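Local coordinates for putative cobalamin synthesis related protein (Corynebacterium diphtheriae, PDB 2NPN), which binds S-adenosylmethionine and probably acts as a tetrapyrrole methyltransferase, perhaps a precorrin-6A synthase, in cobalamin biosynthesis, at residues T143-L155 / W203-K217. Numbering follows the deposited sequence. Where two conformers were deposited one is given.
Sequences TAVQVLTAEHGIL and WWGAFLGTEQQVLRK. With SAM (S-adenosylmethionine), chain C.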
ATOM      1  N   THR A 143       5.284  -2.175  -5.149  1.00  7.09           N
ATOM      2  CA  THR A 143       4.074  -1.374  -5.050  1.00  7.19           C
ATOM      3  C   THR A 143       2.932  -1.916  -5.945  1.00  7.05           C
ATOM      4  O   THR A 143       3.160  -2.657  -6.896  1.00  7.32           O
ATOM      5  CB  THR A 143       4.347   0.096  -5.504  1.00  7.43           C
ATOM      6  OG1 THR A 143       4.590   0.120  -6.920  1.00  8.92           O
ATOM      7  CG2 THR A 143       5.506   0.779  -4.734  1.00  8.73           C
ATOM      8  N   ALA A 144       1.701  -1.522  -5.636  1.00  6.86           N
ATOM      9  CA  ALA A 144       0.554  -1.892  -6.457  1.00  7.81           C
ATOM     10  C   ALA A 144       0.733  -1.399  -7.910  1.00  8.60           C
ATOM     11  O   ALA A 144       0.319  -2.041  -8.876  1.00  9.64           O
ATOM     12  CB  ALA A 144      -0.734  -1.325  -5.832  1.00  7.61           C
ATOM     13  N   VAL A 145       1.337  -0.218  -8.059  1.00  8.71           N
ATOM     14  CA  VAL A 145       1.625   0.337  -9.402  1.00  9.06           C
ATOM     15  C   VAL A 145       2.505  -0.602 -10.217  1.00  8.61           C
ATOM     16  O   VAL A 145       2.288  -0.838 -11.416  1.00  8.97           O
ATOM     17  CB  VAL A 145       2.331   1.720  -9.281  1.00  9.70           C
ATOM     18  CG1 VAL A 145       2.613   2.306 -10.654  1.00 11.71           C
ATOM     19  CG2 VAL A 145       1.508   2.695  -8.416  1.00  9.60           C
ATOM     20  N   GLN A 146       3.549  -1.113  -9.583  1.00  7.63           N
ATOM     21  CA  GLN A 146       4.465  -2.035 -10.293  1.00  8.62           C
ATOM     22  C   GLN A 146       3.784  -3.340 -10.643  1.00  7.60           C
ATOM     23  O   GLN A 146       4.074  -3.950 -11.688  1.00  8.58           O
ATOM     24  CB  GLN A 146       5.687  -2.286  -9.415  1.00  8.93           C
ATOM     25  CG  GLN A 146       6.623  -1.137  -9.374  1.00 10.40           C
ATOM     26  CD  GLN A 146       7.667  -1.350  -8.284  1.00 12.83           C
ATOM     27  OE1 GLN A 146       8.805  -1.728  -8.568  1.00 16.69           O
ATOM     28  NE2 GLN A 146       7.291  -1.118  -7.047  1.00 14.06           N
ATOM     29  N   VAL A 147       2.882  -3.815  -9.779  1.00  6.82           N
ATOM     30  CA  VAL A 147       2.125  -5.046 -10.088  1.00  7.49           C
ATOM     31  C   VAL A 147       1.149  -4.758 -11.249  1.00  7.11           C
ATOM     32  O   VAL A 147       1.010  -5.583 -12.130  1.00  8.18           O
ATOM     33  CB  VAL A 147       1.428  -5.639  -8.864  1.00  8.36           C
ATOM     34  CG1 VAL A 147       0.744  -6.934  -9.247  1.00  7.02           C
ATOM     35  CG2 VAL A 147       2.483  -5.925  -7.737  1.00  9.33           C
ATOM     36  N   LEU A 148       0.495  -3.601 -11.263  1.00  7.22           N
ATOM     37  CA  LEU A 148      -0.417  -3.270 -12.355  1.00  7.22           C
ATOM     38  C   LEU A 148       0.323  -3.317 -13.706  1.00  6.06           C
ATOM     39  O   LEU A 148      -0.131  -3.928 -14.685  1.00  7.13           O
ATOM     40  CB  LEU A 148      -1.008  -1.860 -12.143  1.00  6.00           C
ATOM     41  CG  LEU A 148      -1.927  -1.424 -13.302  1.00  5.89           C
ATOM     42  CD1 LEU A 148      -3.333  -2.032 -13.217  1.00  7.82           C
ATOM     43  CD2 LEU A 148      -2.053   0.119 -13.322  1.00  7.77           C
ATOM     44  N   THR A 149       1.468  -2.631 -13.774  1.00  5.94           N
ATOM     45  CA  THR A 149       2.173  -2.527 -15.058  1.00  7.37           C
ATOM     46  C   THR A 149       2.743  -3.904 -15.417  1.00  6.99           C
ATOM     47  O   THR A 149       2.748  -4.284 -16.592  1.00  8.16           O
ATOM     48  CB  THR A 149       3.223  -1.429 -15.046  1.00  8.06           C
ATOM     49  OG1 THR A 149       4.095  -1.595 -13.933  1.00  8.58           O
ATOM     50  CG2 THR A 149       2.533  -0.071 -14.947  1.00  6.49           C
ATOM     51  N   ALA A 150       3.216  -4.677 -14.447  1.00  6.07           N
ATOM     52  CA  ALA A 150       3.799  -5.978 -14.756  1.00  5.94           C
ATOM     53  C   ALA A 150       2.711  -6.963 -15.235  1.00  5.75           C
ATOM     54  O   ALA A 150       2.888  -7.676 -16.215  1.00  5.87           O
ATOM     55  CB  ALA A 150       4.585  -6.564 -13.557  1.00  5.46           C
ATOM     56  N   GLU A 151       1.548  -6.968 -14.552  1.00  5.96           N
ATOM     57  CA  GLU A 151       0.495  -7.887 -14.924  1.00  6.63           C
ATOM     58  C   GLU A 151      -0.104  -7.588 -16.309  1.00  5.56           C
ATOM     59  O   GLU A 151      -0.476  -8.511 -17.071  1.00  6.58           O
ATOM     60  CB  GLU A 151      -0.587  -7.921 -13.862  1.00  7.35           C
ATOM     61  CG  GLU A 151      -0.135  -8.582 -12.543  1.00 11.34           C
ATOM     62  CD  GLU A 151       0.238 -10.049 -12.734  1.00 14.90           C
ATOM     63  OE1 GLU A 151      -0.598 -10.862 -13.204  1.00 11.54           O
ATOM     64  OE2 GLU A 151       1.406 -10.426 -12.425  1.00 22.25           O
ATOM     65  N   HIS A 152      -0.178  -6.305 -16.656  1.00  4.32           N
ATOM     66  CA  HIS A 152      -0.578  -5.878 -18.021  1.00  5.32           C
ATOM     67  C   HIS A 152       0.534  -5.907 -19.082  1.00  5.98           C
ATOM     68  O   HIS A 152       0.228  -5.778 -20.295  1.00  8.26           O
ATOM     69  CB  HIS A 152      -1.192  -4.491 -17.992  1.00  5.40           C
ATOM     70  CG  HIS A 152      -2.618  -4.460 -17.502  1.00  4.56           C
ATOM     71  ND1 HIS A 152      -3.670  -4.932 -18.266  1.00  5.35           N
ATOM     72  CD2 HIS A 152      -3.161  -3.981 -16.356  1.00  6.90           C
ATOM     73  CE1 HIS A 152      -4.803  -4.725 -17.609  1.00  7.72           C
ATOM     74  NE2 HIS A 152      -4.524  -4.137 -16.454  1.00  5.52           N
ATOM     75  N   GLY A 153       1.786  -6.100 -18.637  1.00  5.51           N
ATOM     76  CA  GLY A 153       2.922  -6.157 -19.527  1.00  5.94           C
ATOM     77  C   GLY A 153       3.177  -4.878 -20.274  1.00  5.99           C
ATOM     78  O   GLY A 153       3.489  -4.884 -21.489  1.00  8.40           O
ATOM     79  N   ILE A 154       3.053  -3.758 -19.555  1.00  5.43           N
ATOM     80  CA  ILE A 154       3.207  -2.456 -20.150  1.00  6.57           C
ATOM     81  C   ILE A 154       4.316  -1.644 -19.449  1.00  6.40           C
ATOM     82  O   ILE A 154       4.777  -1.944 -18.329  1.00  5.90           O
ATOM     83  CB  ILE A 154       1.900  -1.613 -20.094  1.00  7.50           C
ATOM     84  CG1 ILE A 154       1.439  -1.378 -18.666  1.00  8.33           C
ATOM     85  CG2 ILE A 154       0.783  -2.285 -20.921  1.00  7.41           C
ATOM     86  CD1 ILE A 154       0.246  -0.401 -18.551  1.00 10.78           C
ATOM     87  N   LEU A 155       4.762  -0.612 -20.162  1.00  7.35           N
ATOM     88  CA  LEU A 155       5.644   0.391 -19.585  0.50  7.51           C
ATOM     89  C   LEU A 155       4.803   1.469 -18.900  1.00  7.05           C
ATOM     90  O   LEU A 155       3.665   1.785 -19.331  1.00  7.64           O
ATOM     91  CB  LEU A 155       6.531   1.003 -20.680  0.50  8.12           C
ATOM     92  CG  LEU A 155       7.409  -0.044 -21.407  0.50  7.71           C
ATOM     93  CD1 LEU A 155       8.081   0.474 -22.694  0.50 10.48           C
ATOM     94  CD2 LEU A 155       8.417  -0.637 -20.426  0.50  5.31           C
ATOM     95  N   TRP A 203      -5.578   1.043 -18.326  1.00  5.45           N
ATOM     96  CA  TRP A 203      -5.260  -0.249 -17.778  1.00  6.04           C
ATOM     97  C   TRP A 203      -5.621  -0.264 -16.299  1.00  6.34           C
ATOM     98  O   TRP A 203      -5.147   0.569 -15.542  1.00  6.76           O
ATOM     99  CB  TRP A 203      -3.794  -0.558 -17.928  1.00  6.53           C
ATOM    100  CG  TRP A 203      -3.312  -0.687 -19.353  1.00  6.30           C
ATOM    101  CD1 TRP A 203      -3.189  -1.827 -20.095  1.00  7.43           C
ATOM    102  CD2 TRP A 203      -2.822   0.376 -20.177  1.00  7.50           C
ATOM    103  NE1 TRP A 203      -2.661  -1.535 -21.342  1.00  8.34           N
ATOM    104  CE2 TRP A 203      -2.413  -0.197 -21.403  1.00  8.15           C
ATOM    105  CE3 TRP A 203      -2.682   1.764 -19.992  1.00  8.70           C
ATOM    106  CZ2 TRP A 203      -1.843   0.581 -22.431  1.00  8.03           C
ATOM    107  CZ3 TRP A 203      -2.111   2.515 -21.019  1.00  8.43           C
ATOM    108  CH2 TRP A 203      -1.713   1.922 -22.217  1.00  8.68           C
ATOM    109  N   TRP A 204      -6.494  -1.195 -15.914  1.00  6.34           N
ATOM    110  CA  TRP A 204      -7.104  -1.224 -14.588  1.00  7.01           C
ATOM    111  C   TRP A 204      -6.858  -2.570 -13.940  1.00  6.80           C
ATOM    112  O   TRP A 204      -6.775  -3.621 -14.600  1.00  7.33           O
ATOM    113  CB  TRP A 204      -8.596  -0.908 -14.721  1.00  7.35           C
ATOM    114  CG  TRP A 204      -9.397  -0.881 -13.510  1.00  6.34           C
ATOM    115  CD1 TRP A 204      -9.689   0.218 -12.740  1.00  8.09           C
ATOM    116  CD2 TRP A 204     -10.105  -1.986 -12.905  1.00  6.05           C
ATOM    117  NE1 TRP A 204     -10.512  -0.139 -11.699  1.00  8.21           N
ATOM    118  CE2 TRP A 204     -10.778  -1.480 -11.767  1.00  7.02           C
ATOM    119  CE3 TRP A 204     -10.223  -3.356 -13.201  1.00  7.78           C
ATOM    120  CZ2 TRP A 204     -11.608  -2.284 -10.971  1.00  7.45           C
ATOM    121  CZ3 TRP A 204     -11.005  -4.145 -12.380  1.00  6.80           C
ATOM    122  CH2 TRP A 204     -11.692  -3.607 -11.282  1.00  6.07           C
ATOM    123  N   GLY A 205      -6.737  -2.564 -12.608  1.00  7.76           N
ATOM    124  CA  GLY A 205      -6.690  -3.798 -11.893  1.00  7.48           C
ATOM    125  C   GLY A 205      -7.138  -3.667 -10.462  1.00  7.15           C
ATOM    126  O   GLY A 205      -6.888  -2.654  -9.813  1.00  8.33           O
ATOM    127  N   ALA A 206      -7.756  -4.741  -9.974  1.00  6.70           N
ATOM    128  CA  ALA A 206      -8.195  -4.839  -8.594  1.00  6.62           C
ATOM    129  C   ALA A 206      -7.670  -6.111  -7.980  1.00  7.68           C
ATOM    130  O   ALA A 206      -7.473  -7.103  -8.661  1.00  6.61           O
ATOM    131  CB  ALA A 206      -9.708  -4.770  -8.493  1.00  8.35           C
ATOM    132  N   PHE A 207      -7.397  -6.053  -6.674  1.00  7.13           N
ATOM    133  CA  PHE A 207      -6.897  -7.204  -5.928  1.00  6.98           C
ATOM    134  C   PHE A 207      -5.639  -7.751  -6.610  1.00  7.37           C
ATOM    135  O   PHE A 207      -5.426  -8.969  -6.677  1.00  8.23           O
ATOM    136  CB  PHE A 207      -7.991  -8.285  -5.828  1.00  8.50           C
ATOM    137  CG  PHE A 207      -9.328  -7.766  -5.331  1.00  8.55           C
ATOM    138  CD1 PHE A 207      -9.455  -7.282  -4.024  1.00 11.56           C
ATOM    139  CD2 PHE A 207     -10.434  -7.797  -6.133  1.00 10.60           C
ATOM    140  CE1 PHE A 207     -10.670  -6.828  -3.528  1.00 11.12           C
ATOM    141  CE2 PHE A 207     -11.692  -7.333  -5.650  1.00 10.95           C
ATOM    142  CZ  PHE A 207     -11.783  -6.846  -4.357  1.00 10.18           C
ATOM    143  N   LEU A 208      -4.802  -6.834  -7.083  1.00  7.41           N
ATOM    144  CA  LEU A 208      -3.599  -7.190  -7.808  1.00  7.83           C
ATOM    145  C   LEU A 208      -2.676  -8.065  -6.983  1.00  8.48           C
ATOM    146  O   LEU A 208      -2.513  -7.824  -5.780  1.00  8.98           O
ATOM    147  CB  LEU A 208      -2.814  -5.934  -8.201  1.00  8.21           C
ATOM    148  CG  LEU A 208      -3.475  -5.084  -9.251  1.00  7.60           C
ATOM    149  CD1 LEU A 208      -2.878  -3.696  -9.234  1.00 10.46           C
ATOM    150  CD2 LEU A 208      -3.349  -5.701 -10.641  1.00  9.04           C
ATOM    151  N   GLY A 209      -2.089  -9.078  -7.638  1.00  9.59           N
ATOM    152  CA  GLY A 209      -1.146  -9.980  -6.999  1.00 10.41           C
ATOM    153  C   GLY A 209      -1.808 -11.220  -6.416  1.00 11.84           C
ATOM    154  O   GLY A 209      -1.126 -12.253  -6.246  1.00 15.98           O
ATOM    155  N   THR A 210      -3.096 -11.121  -6.084  1.00 11.40           N
ATOM    156  CA  THR A 210      -3.861 -12.125  -5.341  1.00 11.88           C
ATOM    157  C   THR A 210      -4.540 -13.087  -6.299  1.00 11.80           C
ATOM    158  O   THR A 210      -4.625 -12.863  -7.505  1.00 11.47           O
ATOM    159  CB  THR A 210      -4.976 -11.496  -4.442  1.00 12.13           C
ATOM    160  OG1 THR A 210      -6.081 -11.146  -5.259  1.00 13.95           O
ATOM    161  CG2 THR A 210      -4.488 -10.288  -3.616  1.00 15.03           C
ATOM    162  N   GLU A 211      -5.051 -14.181  -5.728  1.00 12.05           N
ATOM    163  CA  GLU A 211      -5.849 -15.140  -6.479  1.00 12.63           C
ATOM    164  C   GLU A 211      -7.197 -14.568  -6.955  1.00 12.22           C
ATOM    165  O   GLU A 211      -7.865 -15.182  -7.785  1.00 13.79           O
ATOM    166  CB  GLU A 211      -6.089 -16.383  -5.617  1.00 13.16           C
ATOM    167  CG  GLU A 211      -4.822 -17.194  -5.360  1.00 14.99           C
ATOM    168  CD  GLU A 211      -5.073 -18.452  -4.542  0.10 13.51           C
ATOM    169  OE1 GLU A 211      -5.740 -18.368  -3.486  0.10 13.95           O
ATOM    170  OE2 GLU A 211      -4.591 -19.530  -4.954  0.10 14.45           O
ATOM    171  N   GLN A 212      -7.606 -13.423  -6.417  0.50 12.07           N
ATOM    172  CA  GLN A 212      -8.840 -12.774  -6.853  0.50 11.74           C
ATOM    173  C   GLN A 212      -8.526 -11.571  -7.750  0.50 10.33           C
ATOM    174  O   GLN A 212      -9.400 -10.717  -7.976  0.50  9.84           O
ATOM    175  CB  GLN A 212      -9.678 -12.318  -5.656  0.50 12.05           C
ATOM    176  CG  GLN A 212     -10.100 -13.445  -4.715  0.50 12.98           C
ATOM    177  CD  GLN A 212     -10.398 -12.947  -3.304  0.50 14.26           C
ATOM    178  OE1 GLN A 212     -10.149 -11.778  -2.974  0.50 19.61           O
ATOM    179  NE2 GLN A 212     -10.924 -13.833  -2.464  0.50 16.24           N
ATOM    180  N   GLN A 213      -7.290 -11.491  -8.249  1.00  9.46           N
ATOM    181  CA  GLN A 213      -6.947 -10.435  -9.214  1.00  9.01           C
ATOM    182  C   GLN A 213      -7.896 -10.354 -10.423  1.00  8.13           C
ATOM    183  O   GLN A 213      -8.236 -11.364 -11.042  1.00  8.88           O
ATOM    184  CB  GLN A 213      -5.508 -10.601  -9.730  1.00  8.33           C
ATOM    185  CG  GLN A 213      -5.070  -9.618 -10.798  1.00  9.57           C
ATOM    186  CD  GLN A 213      -3.633  -9.855 -11.168  1.00 10.37           C
ATOM    187  OE1 GLN A 213      -2.744  -9.515 -10.401  1.00 11.05           O
ATOM    188  NE2 GLN A 213      -3.397 -10.449 -12.353  1.00 11.78           N
ATOM    189  N   VAL A 214      -8.277  -9.128 -10.769  1.00  7.79           N
ATOM    190  CA  VAL A 214      -9.073  -8.837 -11.947  1.00  7.51           C
ATOM    191  C   VAL A 214      -8.437  -7.707 -12.710  1.00  8.19           C
ATOM    192  O   VAL A 214      -8.090  -6.668 -12.104  1.00  8.92           O
ATOM    193  CB  VAL A 214     -10.526  -8.436 -11.561  1.00  8.86           C
ATOM    194  CG1 VAL A 214     -11.339  -8.217 -12.796  1.00  8.80           C
ATOM    195  CG2 VAL A 214     -11.164  -9.481 -10.663  1.00 11.30           C
ATOM    196  N   LEU A 215      -8.244  -7.928 -14.013  1.00  7.21           N
ATOM    197  CA  LEU A 215      -7.640  -6.949 -14.918  1.00  6.84           C
ATOM    198  C   LEU A 215      -8.626  -6.568 -15.992  1.00  6.84           C
ATOM    199  O   LEU A 215      -9.369  -7.402 -16.482  1.00  6.84           O
ATOM    200  CB  LEU A 215      -6.395  -7.500 -15.601  1.00  7.21           C
ATOM    201  CG  LEU A 215      -5.292  -8.024 -14.680  1.00  8.02           C
ATOM    202  CD1 LEU A 215      -4.149  -8.618 -15.578  1.00 12.85           C
ATOM    203  CD2 LEU A 215      -4.765  -6.940 -13.737  1.00  9.21           C
ATOM    204  N   ARG A 216      -8.613  -5.298 -16.363  1.00  6.78           N
ATOM    205  CA  ARG A 216      -9.355  -4.806 -17.533  1.00  6.38           C
ATOM    206  C   ARG A 216      -8.501  -3.756 -18.225  1.00  6.82           C
ATOM    207  O   ARG A 216      -7.755  -3.034 -17.581  1.00  7.07           O
ATOM    208  CB  ARG A 216     -10.694  -4.162 -17.155  1.00  6.18           C
ATOM    209  CG  ARG A 216     -11.697  -5.106 -16.514  1.00  7.05           C
ATOM    210  CD  ARG A 216     -12.152  -6.142 -17.522  1.00  7.54           C
ATOM    211  NE  ARG A 216     -13.263  -6.944 -17.004  1.00 11.55           N
ATOM    212  CZ  ARG A 216     -13.137  -8.074 -16.326  1.00 10.98           C
ATOM    213  NH1 ARG A 216     -11.960  -8.619 -16.111  1.00 12.18           N
ATOM    214  NH2 ARG A 216     -14.243  -8.705 -15.905  1.00 10.72           N
ATOM    215  N   LYS A 217      -8.633  -3.684 -19.545  1.00  7.94           N
ATOM    216  CA  LYS A 217      -8.016  -2.641 -20.323  1.00  7.33           C
ATOM    217  C   LYS A 217      -8.818  -2.282 -21.574  1.00  7.11           C
ATOM    218  O   LYS A 217      -9.533  -3.106 -22.140  1.00  8.30           O
ATOM    219  CB  LYS A 217      -6.605  -3.010 -20.739  1.00  8.54           C
ATOM    220  CG  LYS A 217      -6.518  -4.114 -21.769  1.00  9.62           C
ATOM    221  CD  LYS A 217      -5.076  -4.344 -22.212  1.00 12.47           C
ATOM    222  CE  LYS A 217      -4.964  -5.406 -23.271  1.00 17.21           C
ATOM    223  NZ  LYS A 217      -5.425  -6.681 -22.684  1.00 23.13           N
TER
HETATM  224  N   SAM C4633       2.089   1.508   0.021  1.00 17.52           N
HETATM  225  CA  SAM C4633       1.135   0.916  -0.965  1.00 18.83           C
HETATM  226  C   SAM C4633       1.835   0.535  -2.256  1.00 19.86           C
HETATM  227  O   SAM C4633       1.163   0.008  -3.183  1.00 19.69           O
HETATM  228  OXT SAM C4633       3.066   0.709  -2.358  1.00 17.81           O
HETATM  229  CB  SAM C4633      -0.032   1.883  -1.233  1.00 19.48           C
HETATM  230  CG  SAM C4633      -0.951   2.098  -0.029  1.00 21.23           C
HETATM  231  SD  SAM C4633      -2.425   3.136  -0.326  1.00 21.18           S
HETATM  232  CE  SAM C4633      -3.015   3.152   1.392  1.00 26.19           C
HETATM  233  C5' SAM C4633      -3.761   2.049  -0.935  1.00 19.82           C
HETATM  234  C4' SAM C4633      -4.003   2.137  -2.452  1.00 20.23           C
HETATM  235  O4' SAM C4633      -3.052   1.366  -3.108  1.00 17.17           O
HETATM  236  C3' SAM C4633      -5.341   1.571  -2.933  1.00 18.57           C
HETATM  237  O3' SAM C4633      -6.393   2.494  -2.803  1.00 19.10           O
HETATM  238  C2' SAM C4633      -5.068   1.200  -4.365  1.00 17.92           C
HETATM  239  O2' SAM C4633      -5.010   2.372  -5.159  1.00 18.25           O
HETATM  240  C1' SAM C4633      -3.668   0.652  -4.184  1.00 17.26           C
HETATM  241  N9  SAM C4633      -3.644  -0.805  -3.925  1.00 15.64           N
HETATM  242  C8  SAM C4633      -3.037  -1.416  -2.839  1.00 17.47           C
HETATM  243  N7  SAM C4633      -3.123  -2.744  -2.949  1.00 17.97           N
HETATM  244  C5  SAM C4633      -3.745  -3.008  -4.137  1.00 15.25           C
HETATM  245  C6  SAM C4633      -4.044  -4.189  -4.801  1.00 16.12           C
HETATM  246  N6  SAM C4633      -3.742  -5.406  -4.280  1.00 18.57           N
HETATM  247  N1  SAM C4633      -4.684  -4.124  -6.033  1.00 16.12           N
HETATM  248  C2  SAM C4633      -4.941  -2.896  -6.612  1.00 15.70           C
HETATM  249  N3  SAM C4633      -4.642  -1.728  -5.966  1.00 16.18           N
HETATM  250  C4  SAM C4633      -4.029  -1.768  -4.757  1.00 13.74           C
HETATM  251  O   HOH W   1      -3.541  -7.042 -20.212  1.00 29.03           O
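His152, in the last turn of helix 144-152, drops its imidazole onto the hairpin of strands 200-206 and 214-217. Trp203 turns its edge, CD1 foremost, to one face of the imidazole, an edge-to-face pair with planes at 69°, while Leu215 CD1 lies over the opposite face. Within the ring plane, His152 NE2 donates a nearly straight hydrogen bond of 3.0 Å to Trp204 O. That carbonyl also accepts the hairpin bond from Arg216 N, and the two donors reach it from opposite faces of its plane. Histidine suits this place: a flat ring fits between Trp203 and Leu215, while NE2 serves the strand and ND1 meets a water shared with Lys217 NZ.

Past Gly153, whose positive phi suits the Schellman motif, Ile154 meets the Trp203 indole. A chi1 of 60° carries Ile154 CG1, and CD1 beyond it, over the indole face, while Ile154 CG2 lies 3.5 Å from Trp203 NE1.

Leu148 packs CD1 against Gly205 N at 3.5 Å; having no side chain, Gly205 lets both Leu148 CD1 and Leu208 CD2 close over the strand. Gln213, extended beyond CG, donates from NE2 to Glu151 OE1 (3.0 Å, 176°), and its OE1 accepts from Gly209 N, so both ends of the amide are used and its rotation is fixed.

Val147 CG1 lies 3.8 Å from Leu208 CB, the two side chains running in opposite directions. This apolar packing holds the Leu208 loop, whose backbone N donates to SAM N1, against the helix whose Ala144 N donates to SAM O.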